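Local atomic coordinates of glutathione S-transferase family protein (Pseudomonas putida, PDB entry 3LXZ), a protein that probably catalyses the conjugation of reduced glutathione to a wide range of hydrophobic electrophiles, as a member of the glutathione S-transferase superfamily. Residues Met16-Leu21 with Leu26-Val31; Pro51-Glu56 with Asp68-Thr73; Leu103-Cys108 with Asp164-Val169; Ala144-Gly149 with Leu189-Glu194; Phe159-Asp164 with Pro196-Ile201. One frame throughout, in Å; residues are numbered along the deposited sequence.

Interaction 1 (Met16-Leu21 with Leu26-Val31); sequences MVKLAL and LTFEEV
Leu-21 and Leu-26 are tied backbone to backbone, Leu-26 N donating to Leu-21 O at 3.0 Å, and this bond closes the turn after which strand 28-31 runs back at 160° to helix 16-21, nearly antiparallel, the axes 10.7 Å apart. Leu-21 fills the angle between the two elements. Its CD1 lies over one face of the Phe-28 ring, 4.0 Å from the centroid, in a CH-pi contact, while CB rests on CD1 of the same ring. The other branch, CD2, meets Leu-26 CD1 at 3.9 Å. A branched leucine suits the spot because each methyl finds a different partner. Lys-18 leaves the helix with CG anti to the backbone N (chi1 179°); this sets CG beside Phe-28 CZ at 4.1 Å, and the extended chain beyond it carries NZ to Glu-30. There NZ makes a salt bridge of 3.0 Å to Glu-30 OE2 on the syn side, 27° out of the carboxylate plane. NZ also pairs with Asp-204, while Glu-30 binds Tyr-14 through OE2 and Arg-200 through OE1. A methionine in place of Lys-18 would probably leave the carboxylates of Glu-30 and Asp-204 close together without the shared ammonium. Within the beta-alpha-beta unit of the thioredoxin-like domain, helix and strand are thus joined by an apolar wedge at one end and a charge network, probably stabilised by alternating signs, at the other.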
# COMPACT_ATOMS: atom_id res chain seq x y z
N MSE A 16 -7.45 -13.66 -2.38
CA MSE A 16 -7.02 -13.39 -1.01
C MSE A 16 -8.20 -13.11 -0.09
O MSE A 16 -8.28 -13.70 0.98
CB MSE A 16 -6.03 -12.21 -1.01
CG MSE A 16 -4.66 -12.45 -1.69
SE MSE A 16 -3.83 -10.66 -1.79
CE MSE A 16 -2.73 -10.83 -3.44
N VAL A 17 -9.13 -12.24 -0.50
CA VAL A 17 -10.31 -12.02 0.32
C VAL A 17 -11.16 -13.29 0.41
O VAL A 17 -11.62 -13.64 1.50
CB VAL A 17 -11.11 -10.83 -0.15
CG1 VAL A 17 -12.34 -10.62 0.77
CG2 VAL A 17 -10.18 -9.57 -0.05
N LYS A 18 -11.36 -13.94 -0.73
CA LYS A 18 -12.16 -15.17 -0.78
C LYS A 18 -11.63 -16.23 0.19
O LYS A 18 -12.42 -16.83 0.96
CB LYS A 18 -12.22 -15.67 -2.21
CG LYS A 18 -13.00 -16.96 -2.46
CD LYS A 18 -13.29 -17.08 -3.97
CE LYS A 18 -14.00 -18.38 -4.36
NZ LYS A 18 -14.12 -18.44 -5.85
N LEU A 19 -10.30 -16.44 0.21
CA LEU A 19 -9.74 -17.39 1.16
C LEU A 19 -10.00 -16.99 2.61
O LEU A 19 -10.29 -17.85 3.44
CB LEU A 19 -8.25 -17.62 0.93
CG LEU A 19 -7.55 -18.72 1.74
CD1 LEU A 19 -8.30 -20.06 1.63
CD2 LEU A 19 -6.12 -18.84 1.22
N ALA A 20 -9.91 -15.68 2.91
CA ALA A 20 -10.10 -15.20 4.29
C ALA A 20 -11.54 -15.53 4.71
O ALA A 20 -11.75 -16.04 5.81
CB ALA A 20 -9.87 -13.67 4.37
N LEU A 21 -12.50 -15.25 3.83
CA LEU A 21 -13.92 -15.49 4.11
C LEU A 21 -14.16 -16.99 4.32
O LEU A 21 -14.89 -17.38 5.22
CB LEU A 21 -14.82 -14.94 3.00
CG LEU A 21 -14.85 -13.41 2.87
CD1 LEU A 21 -15.47 -12.96 1.57
CD2 LEU A 21 -15.58 -12.80 4.03
N LEU A 26 -17.32 -17.80 6.86
CA LEU A 26 -18.31 -16.73 6.67
C LEU A 26 -19.16 -16.90 5.41
O LEU A 26 -18.67 -17.35 4.37
CB LEU A 26 -17.62 -15.35 6.66
CG LEU A 26 -16.85 -15.02 7.93
CD1 LEU A 26 -15.97 -13.78 7.74
CD2 LEU A 26 -17.83 -14.82 9.10
N THR A 27 -20.43 -16.52 5.51
CA THR A 27 -21.31 -16.52 4.34
C THR A 27 -21.01 -15.31 3.47
O THR A 27 -20.82 -14.21 3.99
CB THR A 27 -22.80 -16.44 4.76
OG1 THR A 27 -23.09 -17.52 5.63
CG2 THR A 27 -23.70 -16.53 3.53
N PHE A 28 -20.93 -15.53 2.16
CA PHE A 28 -20.75 -14.45 1.20
C PHE A 28 -21.27 -14.80 -0.18
O PHE A 28 -21.29 -15.97 -0.57
CB PHE A 28 -19.27 -14.04 1.11
CG PHE A 28 -18.35 -15.10 0.57
CD1 PHE A 28 -17.89 -16.13 1.38
CD2 PHE A 28 -17.91 -15.04 -0.76
CE1 PHE A 28 -17.04 -17.12 0.89
CE2 PHE A 28 -17.05 -16.01 -1.27
CZ PHE A 28 -16.60 -17.05 -0.44
N GLU A 29 -21.63 -13.79 -0.94
CA GLU A 29 -22.11 -13.98 -2.30
C GLU A 29 -21.06 -13.41 -3.25
O GLU A 29 -20.54 -12.32 -3.02
CB GLU A 29 -23.48 -13.30 -2.46
CG GLU A 29 -24.07 -13.31 -3.86
CD GLU A 29 -25.31 -12.40 -3.99
OE1 GLU A 29 -25.90 -12.01 -2.96
OE2 GLU A 29 -25.67 -12.06 -5.14
N GLU A 30 -20.75 -14.16 -4.29
CA GLU A 30 -19.79 -13.73 -5.29
C GLU A 30 -20.50 -13.03 -6.43
O GLU A 30 -21.49 -13.54 -6.92
CB GLU A 30 -19.00 -14.92 -5.83
CG GLU A 30 -18.18 -15.62 -4.75
CD GLU A 30 -17.32 -16.70 -5.31
OE1 GLU A 30 -17.65 -17.88 -5.09
OE2 GLU A 30 -16.32 -16.39 -6.00
N VAL A 31 -20.01 -11.86 -6.81
CA VAL A 31 -20.53 -11.08 -7.94
C VAL A 31 -19.43 -10.86 -8.96
O VAL A 31 -18.40 -10.28 -8.63
CB VAL A 31 -21.07 -9.69 -7.49
CG1 VAL A 31 -21.60 -8.90 -8.68
CG2 VAL A 31 -22.15 -9.83 -6.40

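Interaction 2 (Pro51-Glu56 with Asp68-Thr73); sequences PVLETE and DYIEQT
Tyr-69 reaches from helix 68-73 toward strand 52-55, where Leu-53 and Thr-55, alternate residues, meet the same side of its ring. CG anti to the backbone N (chi1 -179°) sends the ring out from the helix. Thr-55 comes from the opposite direction, its CG2 methyl oblique to the ring, 3.6 Å from Tyr-69 CE2; Leu-53 crosses at about a right angle, its CD2 3.9 Å from Tyr-69 CD2. The same Leu-53 methyl lies 4.2 Å from Ile-70 CG1, bridging two successive helix residues. Thr-73 OG1 lies over one ring face, held by a 2.9 Å hydrogen bond to Tyr-69 O. The long flat ring suits a place that spans from helix to two strand residues and Ala-88 of the second subunit; an alanine here would probably open a gap over Leu-53 and Thr-55 and weaken that packing. Helix 63-73 and the sheet of the thioredoxin-like domain thus meet by apolar contacts, while His-57 N and Gly-58 O engage the Thr-55 hydroxyl just beyond the strand.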
# COMPACT_ATOMS: atom_id res chain seq x y z
N PRO A 51 -10.55 -6.55 -5.53
CA PRO A 51 -11.99 -6.72 -5.32
C PRO A 51 -12.67 -5.57 -4.62
O PRO A 51 -12.00 -4.67 -4.14
CB PRO A 51 -12.05 -7.94 -4.40
CG PRO A 51 -10.82 -7.75 -3.53
CD PRO A 51 -9.78 -7.21 -4.46
N VAL A 52 -14.00 -5.64 -4.49
CA VAL A 52 -14.77 -4.70 -3.68
C VAL A 52 -15.69 -5.50 -2.75
O VAL A 52 -16.33 -6.46 -3.21
CB VAL A 52 -15.58 -3.73 -4.56
CG1 VAL A 52 -16.23 -2.62 -3.73
CG2 VAL A 52 -14.68 -3.09 -5.58
N LEU A 53 -15.74 -5.15 -1.48
CA LEU A 53 -16.67 -5.78 -0.52
C LEU A 53 -17.90 -4.90 -0.39
O LEU A 53 -17.78 -3.71 -0.10
CB LEU A 53 -16.06 -5.91 0.87
CG LEU A 53 -16.85 -6.78 1.86
CD1 LEU A 53 -16.78 -8.29 1.48
CD2 LEU A 53 -16.36 -6.56 3.28
N GLU A 54 -19.09 -5.47 -0.58
CA GLU A 54 -20.29 -4.70 -0.34
C GLU A 54 -20.86 -5.03 1.02
O GLU A 54 -21.13 -6.19 1.32
CB GLU A 54 -21.34 -4.91 -1.45
CG GLU A 54 -22.53 -3.91 -1.31
CD GLU A 54 -23.57 -4.00 -2.45
OE1 GLU A 54 -23.65 -5.03 -3.12
OE2 GLU A 54 -24.33 -3.01 -2.66
N THR A 55 -21.02 -4.01 1.85
CA THR A 55 -21.53 -4.19 3.21
C THR A 55 -22.85 -3.41 3.32
O THR A 55 -23.20 -2.64 2.41
CB THR A 55 -20.55 -3.63 4.26
OG1 THR A 55 -20.63 -2.19 4.28
CG2 THR A 55 -19.09 -4.06 3.96
N GLU A 56 -23.59 -3.62 4.42
CA GLU A 56 -24.73 -2.77 4.74
C GLU A 56 -24.44 -1.26 4.73
O GLU A 56 -25.34 -0.45 4.49
CB GLU A 56 -25.38 -3.18 6.09
CG GLU A 56 -24.41 -3.24 7.27
CD GLU A 56 -25.10 -3.30 8.63
OE1 GLU A 56 -26.06 -2.53 8.85
OE2 GLU A 56 -24.64 -4.09 9.49
N ASP A 68 -8.82 -6.06 6.76
CA ASP A 68 -8.84 -5.45 8.08
C ASP A 68 -10.26 -5.24 8.60
O ASP A 68 -10.51 -5.51 9.79
CB ASP A 68 -8.10 -4.10 8.07
CG ASP A 68 -6.60 -4.23 8.26
OD1 ASP A 68 -6.08 -5.32 8.65
OD2 ASP A 68 -5.93 -3.20 8.02
N TYR A 69 -11.15 -4.77 7.73
CA TYR A 69 -12.57 -4.64 8.05
C TYR A 69 -13.17 -5.99 8.42
O TYR A 69 -13.86 -6.08 9.42
CB TYR A 69 -13.35 -4.06 6.87
CG TYR A 69 -14.82 -3.87 7.16
CD1 TYR A 69 -15.29 -2.80 7.89
CD2 TYR A 69 -15.74 -4.79 6.67
CE1 TYR A 69 -16.67 -2.63 8.13
CE2 TYR A 69 -17.12 -4.64 6.91
CZ TYR A 69 -17.56 -3.55 7.64
OH TYR A 69 -18.91 -3.40 7.86
N ILE A 70 -12.86 -7.03 7.65
CA ILE A 70 -13.37 -8.37 7.97
C ILE A 70 -12.92 -8.86 9.35
O ILE A 70 -13.75 -9.37 10.13
CB ILE A 70 -13.06 -9.38 6.85
CG1 ILE A 70 -13.86 -9.05 5.60
CG2 ILE A 70 -13.43 -10.82 7.25
CD1 ILE A 70 -13.40 -9.85 4.36
N GLU A 71 -11.63 -8.72 9.67
CA GLU A 71 -11.11 -9.09 11.00
C GLU A 71 -11.87 -8.45 12.17
O GLU A 71 -12.24 -9.11 13.15
CB GLU A 71 -9.62 -8.78 11.13
CG GLU A 71 -8.68 -9.84 10.58
CD GLU A 71 -9.11 -11.28 10.91
OE1 GLU A 71 -9.61 -11.91 9.98
OE2 GLU A 71 -8.99 -11.75 12.09
N GLN A 72 -12.07 -7.14 12.04
CA GLN A 72 -12.68 -6.28 13.01
C GLN A 72 -14.15 -6.60 13.24
O GLN A 72 -14.62 -6.56 14.38
CB GLN A 72 -12.59 -4.87 12.44
CG GLN A 72 -13.25 -3.85 13.27
CD GLN A 72 -12.23 -3.05 13.96
OE1 GLN A 72 -11.94 -1.90 13.57
NE2 GLN A 72 -11.58 -3.68 14.96
N THR A 73 -14.88 -6.91 12.17
CA THR A 73 -16.34 -6.94 12.23
C THR A 73 -16.94 -8.34 12.23
O THR A 73 -18.08 -8.52 12.64
CB THR A 73 -17.00 -6.11 11.11
OG1 THR A 73 -16.64 -6.63 9.81
CG2 THR A 73 -16.62 -4.62 11.23

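Interaction 3 (Leu103-Cys108 with Asp164-Val169); sequences LPARTC and DLANAV
Ala-105 and Ala-166 bring two helices of the C-terminal domain close together, their CA atoms 5.2 Å apart. Ala-105 CB lies 3.8 Å from Ala-166 CA and 4.0 Å from its CB; alanine suits the place because its lone methyl fits the short spacing between the backbones. Val-169, one turn on, spreads its two methyls over Ala-105 and Cys-108. With CG1 anti to the backbone N (chi1 165°), that methyl touches Cys-108 CB at 3.7 Å, while CG2 sits against Ala-105 O at 3.6 Å. The next shell holds the backbone of residues 104-108: Cys-108 N donates to Ala-105 O, and Thr-107 OG1 donates to Pro-104 O at 2.6 Å, in the carbonyl plane. Cys-108 then N-caps helix 109-114, whose Ser-112 packs on Val-169. Arg-106, seen to bind glutathione, leaves the backbone on the side away from helix 154-174, and its NE forms a salt bridge with Glu-102. Such alanine packing of helices 84-106 and 154-174 belongs to the all-helical domain of the glutathione S-transferase fold.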
# COMPACT_ATOMS: atom_id res chain seq x y z
N LEU A 103 3.18 -5.69 -6.74
CA LEU A 103 3.13 -4.59 -7.71
C LEU A 103 4.24 -4.64 -8.73
O LEU A 103 3.97 -4.52 -9.93
CB LEU A 103 3.05 -3.21 -7.04
CG LEU A 103 1.78 -2.97 -6.18
CD1 LEU A 103 1.79 -1.51 -5.74
CD2 LEU A 103 0.50 -3.32 -6.94
N PRO A 104 5.50 -4.86 -8.30
CA PRO A 104 6.48 -4.97 -9.39
C PRO A 104 6.25 -6.17 -10.32
O PRO A 104 6.46 -6.04 -11.53
CB PRO A 104 7.82 -5.10 -8.68
CG PRO A 104 7.55 -5.22 -7.26
CD PRO A 104 6.11 -4.93 -6.97
N ALA A 105 5.88 -7.33 -9.79
CA ALA A 105 5.55 -8.46 -10.67
C ALA A 105 4.42 -8.12 -11.65
O ALA A 105 4.48 -8.51 -12.84
CB ALA A 105 5.20 -9.69 -9.88
N ARG A 106 3.41 -7.39 -11.15
CA ARG A 106 2.23 -6.99 -11.91
C ARG A 106 2.63 -6.20 -13.18
O ARG A 106 1.96 -6.31 -14.21
CB ARG A 106 1.24 -6.23 -11.03
CG ARG A 106 -0.05 -5.71 -11.70
CD ARG A 106 -1.08 -5.26 -10.62
NE ARG A 106 -1.66 -6.42 -9.92
CZ ARG A 106 -2.67 -7.14 -10.42
NH1 ARG A 106 -3.14 -8.20 -9.76
NH2 ARG A 106 -3.22 -6.82 -11.59
N THR A 107 3.75 -5.47 -13.10
CA THR A 107 4.22 -4.69 -14.26
C THR A 107 4.61 -5.60 -15.41
O THR A 107 4.70 -5.15 -16.57
CB THR A 107 5.38 -3.71 -13.94
OG1 THR A 107 6.59 -4.43 -13.62
CG2 THR A 107 5.00 -2.70 -12.82
N CYS A 108 4.84 -6.88 -15.10
CA CYS A 108 5.23 -7.83 -16.11
C CYS A 108 4.17 -8.87 -16.43
O CYS A 108 4.47 -9.80 -17.16
CB CYS A 108 6.52 -8.53 -15.71
SG CYS A 108 7.94 -7.43 -15.66
N ASP A 164 3.48 -16.83 -5.80
CA ASP A 164 3.26 -17.72 -6.97
C ASP A 164 3.34 -16.97 -8.31
O ASP A 164 4.07 -17.38 -9.22
CB ASP A 164 1.91 -18.48 -6.88
CG ASP A 164 0.68 -17.54 -6.85
OD1 ASP A 164 0.81 -16.38 -6.38
OD2 ASP A 164 -0.41 -17.97 -7.30
N LEU A 165 2.60 -15.87 -8.42
CA LEU A 165 2.66 -15.08 -9.63
C LEU A 165 4.00 -14.41 -9.84
O LEU A 165 4.46 -14.28 -10.98
CB LEU A 165 1.54 -14.05 -9.64
CG LEU A 165 0.13 -14.64 -9.60
CD1 LEU A 165 -0.87 -13.51 -9.81
CD2 LEU A 165 -0.08 -15.77 -10.66
N ALA A 166 4.62 -13.95 -8.75
CA ALA A 166 5.94 -13.32 -8.86
C ALA A 166 6.99 -14.32 -9.34
O ALA A 166 7.86 -13.99 -10.15
CB ALA A 166 6.36 -12.69 -7.55
N ASN A 167 6.92 -15.55 -8.84
CA ASN A 167 7.90 -16.56 -9.29
C ASN A 167 7.69 -16.97 -10.75
O ASN A 167 8.66 -17.21 -11.47
CB ASN A 167 7.94 -17.78 -8.38
CG ASN A 167 9.33 -18.41 -8.32
OD1 ASN A 167 10.34 -17.73 -8.12
ND2 ASN A 167 9.38 -19.72 -8.46
N ALA A 168 6.44 -16.97 -11.21
CA ALA A 168 6.16 -17.21 -12.64
C ALA A 168 6.77 -16.10 -13.49
O ALA A 168 7.44 -16.41 -14.49
CB ALA A 168 4.66 -17.31 -12.88
N VAL A 169 6.57 -14.84 -13.09
CA VAL A 169 7.21 -13.71 -13.76
C VAL A 169 8.70 -13.92 -13.75
O VAL A 169 9.35 -13.75 -14.78
CB VAL A 169 6.86 -12.33 -13.08
CG1 VAL A 169 7.81 -11.20 -13.54
CG2 VAL A 169 5.42 -11.96 -13.30

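Interaction 4 (Ala144-Gly149 with Leu189-Glu194); sequences APYVAG and LQLMGE
The loop leading from helix 120-140 to helix 154-174 packs on the last turns of helix 183-193, with Pro-145 and Tyr-146 meeting Leu-191 and Met-192. Leu-191 CD2 is the shared apolar point: it touches Pro-145 CG at 3.8 Å and Tyr-146 CZ at 4.1 Å, the leucine and tyrosine side chains crossing at about a right angle. On the Tyr-146 ring the second partner comes from another direction. Met-192, modelled as selenomethionine, brings SE to the ring edge, 4.2 Å from Tyr-146 CE1; the line from the ring centroid to SE is 87° off the normal, a Met-aromatic contact of the edge type. The turn of its chain at chi2 (-53°) lays the selenium beside the ring. The partners belong to the helical domain of the transferase, where this loop bends tightly. Tyr-146 O takes bonds from both Ala-144 N (3.1 Å) and Gly-149 N (3.2 Å), which pins the loop round the residue that presents the ring. The peptide before Pro-145 is cis, and Gly-149 holds backbone angles at which a CB would strike the preceding carbonyl oxygen. Asp-156 of helix 154-174 binds Val-147 N, while Leu-152 packs on both Tyr-146 and Met-192.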
# COMPACT_ATOMS: atom_id res chain seq x y z
N ALA A 144 7.63 -19.48 10.31
CA ALA A 144 7.74 -20.38 11.44
C ALA A 144 6.52 -21.27 11.62
O ALA A 144 6.18 -21.58 12.74
CB ALA A 144 8.03 -19.58 12.75
N PRO A 145 5.93 -21.79 10.54
CA PRO A 145 6.27 -21.78 9.11
C PRO A 145 5.69 -20.59 8.35
O PRO A 145 6.13 -20.29 7.23
CB PRO A 145 5.63 -23.06 8.58
CG PRO A 145 4.42 -23.22 9.48
CD PRO A 145 4.88 -22.78 10.83
N TYR A 146 4.69 -19.95 8.95
CA TYR A 146 3.97 -18.86 8.31
C TYR A 146 4.76 -17.55 8.28
O TYR A 146 5.77 -17.40 8.99
CB TYR A 146 2.61 -18.65 9.01
CG TYR A 146 1.79 -19.90 9.06
CD1 TYR A 146 0.98 -20.24 7.99
CD2 TYR A 146 1.82 -20.74 10.17
CE1 TYR A 146 0.21 -21.41 8.02
CE2 TYR A 146 1.04 -21.91 10.20
CZ TYR A 146 0.26 -22.23 9.12
OH TYR A 146 -0.53 -23.36 9.12
N VAL A 147 4.30 -16.62 7.46
CA VAL A 147 5.05 -15.40 7.23
C VAL A 147 5.47 -14.70 8.52
O VAL A 147 6.67 -14.40 8.70
CB VAL A 147 4.35 -14.39 6.26
CG1 VAL A 147 5.20 -13.12 6.14
CG2 VAL A 147 4.19 -15.00 4.89
N ALA A 148 4.51 -14.51 9.42
CA ALA A 148 4.72 -13.66 10.57
C ALA A 148 5.04 -14.45 11.79
O ALA A 148 5.34 -13.87 12.84
CB ALA A 148 3.46 -12.79 10.82
N GLY A 149 5.02 -15.79 11.69
CA GLY A 149 5.22 -16.57 12.92
C GLY A 149 4.65 -17.97 12.84
O GLY A 149 4.70 -18.58 11.80
N LEU A 189 4.76 -21.94 0.62
CA LEU A 189 3.91 -21.93 -0.55
C LEU A 189 3.29 -23.32 -0.71
O LEU A 189 2.11 -23.43 -1.00
CB LEU A 189 4.67 -21.52 -1.80
CG LEU A 189 3.80 -21.06 -2.98
CD1 LEU A 189 2.95 -19.79 -2.64
CD2 LEU A 189 4.64 -20.79 -4.20
N GLN A 190 4.07 -24.39 -0.52
CA GLN A 190 3.46 -25.72 -0.62
C GLN A 190 2.43 -25.93 0.48
O GLN A 190 1.40 -26.53 0.24
CB GLN A 190 4.50 -26.81 -0.53
CG GLN A 190 3.94 -28.20 -0.87
CD GLN A 190 3.36 -28.92 0.32
OE1 GLN A 190 3.49 -28.49 1.47
NE2 GLN A 190 2.70 -30.05 0.05
N LEU A 191 2.73 -25.43 1.68
CA LEU A 191 1.84 -25.58 2.83
C LEU A 191 0.47 -24.89 2.63
O LEU A 191 -0.58 -25.48 2.90
CB LEU A 191 2.53 -25.05 4.09
CG LEU A 191 1.71 -25.19 5.38
CD1 LEU A 191 1.28 -26.63 5.65
CD2 LEU A 191 2.47 -24.65 6.59
N MSE A 192 0.50 -23.64 2.15
CA MSE A 192 -0.70 -22.90 1.81
C MSE A 192 -1.41 -23.62 0.68
O MSE A 192 -2.62 -23.58 0.59
CB MSE A 192 -0.35 -21.45 1.37
CG MSE A 192 0.22 -20.51 2.46
SE MSE A 192 -0.89 -20.42 4.04
CE MSE A 192 -2.41 -19.43 3.33
N GLY A 193 -0.65 -24.29 -0.19
CA GLY A 193 -1.24 -25.09 -1.31
C GLY A 193 -2.13 -26.24 -0.85
O GLY A 193 -3.03 -26.70 -1.61
N GLU A 194 -1.93 -26.65 0.40
CA GLU A 194 -2.65 -27.74 1.05
C GLU A 194 -3.80 -27.27 1.93
O GLU A 194 -4.46 -28.07 2.59
CB GLU A 194 -1.64 -28.60 1.86
CG GLU A 194 -0.63 -29.34 0.98
CD GLU A 194 -1.31 -30.32 0.00
OE1 GLU A 194 -2.10 -31.17 0.47
OE2 GLU A 194 -1.06 -30.22 -1.23

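Interaction 5 (Phe159-Asp164 with Pro196-Ile201); sequences FCFSVD and PHMPRI
Met-aromatic contact dominates where Phe-161 meets Met-198. The two side chains come from opposite directions, and the selenium of Met-198, a selenomethionine here, lies 3.8 Å from Phe-161 CZ and 4.9 Å from the ring centroid, at an oblique 65° to the ring normal. The chain starts with CG anti to the backbone N (chi1 -166°) and then bends at chi2 and chi3, which curls SE and CE together round the end of the ring; CE is also 3.8 Å from Phe-161 CZ. A flexible, unbranched side chain suits this place because it can fold to the outline of the aromatic group. Plain apolar packing is added by Ile-201, one turn further along, whose CG2 touches Phe-161 CE1 at 4.1 Å. Within its own segment, Phe-161 has Cys-160 SG lying 3.6 Å above one ring face, offset toward the rim. Polar bonding is absent between the two segments and is found around them instead: Phe-161 O is bonded by Asn-12 ND2, and Arg-200 turns to Asp-204 and Glu-30. Phe-161 thus projects from helix 154-174 to the start of helix 198-218, with Met-16 and Leu-19 of helix 12-23 also against its ring and helix 183-193 touching neighbouring Cys-160 through Met-192, so the contact lies where both domains of the subunit meet.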
# COMPACT_ATOMS: atom_id res chain seq x y z
N PHE A 159 0.95 -13.33 0.80
CA PHE A 159 2.07 -14.19 0.36
C PHE A 159 1.64 -15.25 -0.66
O PHE A 159 2.22 -15.38 -1.71
CB PHE A 159 2.68 -14.88 1.57
CG PHE A 159 3.72 -15.94 1.22
CD1 PHE A 159 5.07 -15.60 1.15
CD2 PHE A 159 3.34 -17.27 0.99
CE1 PHE A 159 6.05 -16.55 0.82
CE2 PHE A 159 4.32 -18.24 0.69
CZ PHE A 159 5.65 -17.88 0.58
N CYS A 160 0.60 -16.02 -0.35
CA CYS A 160 0.40 -17.21 -1.16
C CYS A 160 -0.18 -16.89 -2.54
O CYS A 160 -0.00 -17.65 -3.47
CB CYS A 160 -0.36 -18.27 -0.39
SG CYS A 160 -2.06 -17.97 -0.36
N PHE A 161 -0.85 -15.73 -2.68
CA PHE A 161 -1.37 -15.32 -3.98
C PHE A 161 -0.57 -14.21 -4.66
O PHE A 161 -0.97 -13.76 -5.75
CB PHE A 161 -2.85 -14.89 -3.85
CG PHE A 161 -3.78 -16.01 -3.46
CD1 PHE A 161 -4.03 -17.07 -4.35
CD2 PHE A 161 -4.46 -15.98 -2.24
CE1 PHE A 161 -4.93 -18.08 -3.98
CE2 PHE A 161 -5.36 -16.99 -1.89
CZ PHE A 161 -5.58 -18.04 -2.74
N SER A 162 0.55 -13.79 -4.07
CA SER A 162 1.50 -12.91 -4.78
C SER A 162 2.76 -13.66 -5.23
O SER A 162 3.26 -13.50 -6.37
CB SER A 162 1.94 -11.76 -3.86
OG SER A 162 0.84 -10.95 -3.50
N VAL A 163 3.31 -14.45 -4.33
CA VAL A 163 4.64 -15.06 -4.54
C VAL A 163 4.60 -16.12 -5.67
O VAL A 163 5.57 -16.23 -6.43
CB VAL A 163 5.25 -15.60 -3.22
CG1 VAL A 163 6.51 -16.39 -3.49
CG2 VAL A 163 5.61 -14.42 -2.27
N ASP A 164 3.48 -16.83 -5.80
CA ASP A 164 3.26 -17.72 -6.97
C ASP A 164 3.34 -16.97 -8.31
O ASP A 164 4.07 -17.38 -9.22
CB ASP A 164 1.91 -18.48 -6.88
CG ASP A 164 0.68 -17.54 -6.85
OD1 ASP A 164 0.81 -16.38 -6.38
OD2 ASP A 164 -0.41 -17.97 -7.30
N PRO A 196 -7.41 -26.53 2.96
CA PRO A 196 -8.62 -27.24 2.55
C PRO A 196 -9.54 -26.46 1.61
O PRO A 196 -10.36 -27.06 0.93
CB PRO A 196 -9.36 -27.51 3.88
CG PRO A 196 -8.61 -26.79 4.93
CD PRO A 196 -7.23 -26.53 4.43
N HIS A 197 -9.39 -25.13 1.57
CA HIS A 197 -10.25 -24.29 0.72
C HIS A 197 -9.60 -24.00 -0.63
O HIS A 197 -10.25 -23.45 -1.52
CB HIS A 197 -10.63 -22.98 1.45
CG HIS A 197 -11.26 -23.21 2.80
ND1 HIS A 197 -12.57 -23.62 2.94
CD2 HIS A 197 -10.77 -23.08 4.05
CE1 HIS A 197 -12.85 -23.74 4.23
NE2 HIS A 197 -11.77 -23.43 4.92
N MSE A 198 -8.34 -24.40 -0.78
CA MSE A 198 -7.62 -24.13 -2.01
C MSE A 198 -8.22 -24.85 -3.22
O MSE A 198 -8.33 -24.24 -4.29
CB MSE A 198 -6.11 -24.39 -1.84
CG MSE A 198 -5.25 -23.84 -2.92
SE MSE A 198 -5.32 -21.86 -2.98
CE MSE A 198 -4.91 -21.48 -1.15
N PRO A 199 -8.63 -26.15 -3.07
CA PRO A 199 -9.23 -26.76 -4.27
C PRO A 199 -10.40 -25.95 -4.87
O PRO A 199 -10.45 -25.78 -6.09
CB PRO A 199 -9.68 -28.15 -3.76
CG PRO A 199 -8.68 -28.48 -2.65
CD PRO A 199 -8.36 -27.13 -2.00
N ARG A 200 -11.30 -25.45 -4.03
CA ARG A 200 -12.41 -24.60 -4.46
C ARG A 200 -11.95 -23.29 -5.14
O ARG A 200 -12.47 -22.91 -6.18
CB ARG A 200 -13.32 -24.31 -3.27
CG ARG A 200 -14.06 -22.98 -3.32
CD ARG A 200 -15.48 -23.12 -3.83
NE ARG A 200 -16.10 -21.80 -4.01
CZ ARG A 200 -16.90 -21.19 -3.13
NH1 ARG A 200 -17.23 -21.77 -1.97
NH2 ARG A 200 -17.39 -19.98 -3.41
N ILE A 201 -10.94 -22.64 -4.57
CA ILE A 201 -10.40 -21.44 -5.18
C ILE A 201 -9.82 -21.71 -6.56
O ILE A 201 -10.08 -20.98 -7.51
CB ILE A 201 -9.38 -20.75 -4.25
CG1 ILE A 201 -10.17 -20.02 -3.18
CG2 ILE A 201 -8.56 -19.75 -5.04
CD1 ILE A 201 -9.39 -19.80 -1.89

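Interactions 1 and 2 adjoin in the thioredoxin-like domain, centres 10 Å apart, with Leu-21 CD2 3.7 Å from Ile-70 CD1. Interaction 5 helps join this domain to the helical one, meeting interaction 1 through Met-16 CG on Phe-161 CD2 at 3.6 Å and the Glu-30 OE1 to Arg-200 NH2 salt bridge of 2.7 Å. It touches interaction 4, Met-192 CB lying 3.6 Å from Cys-160 CB, and shares Asp-164 with interaction 3. The glutathione site, without its ligand in this chain, lies nearby: side chains of Ser-11 and Thr-63 are about 8 Å from that of Phe-161 and about 9 Å from that of Lys-18. Arg-106 lies in segment 103-108 but takes no part in its packing.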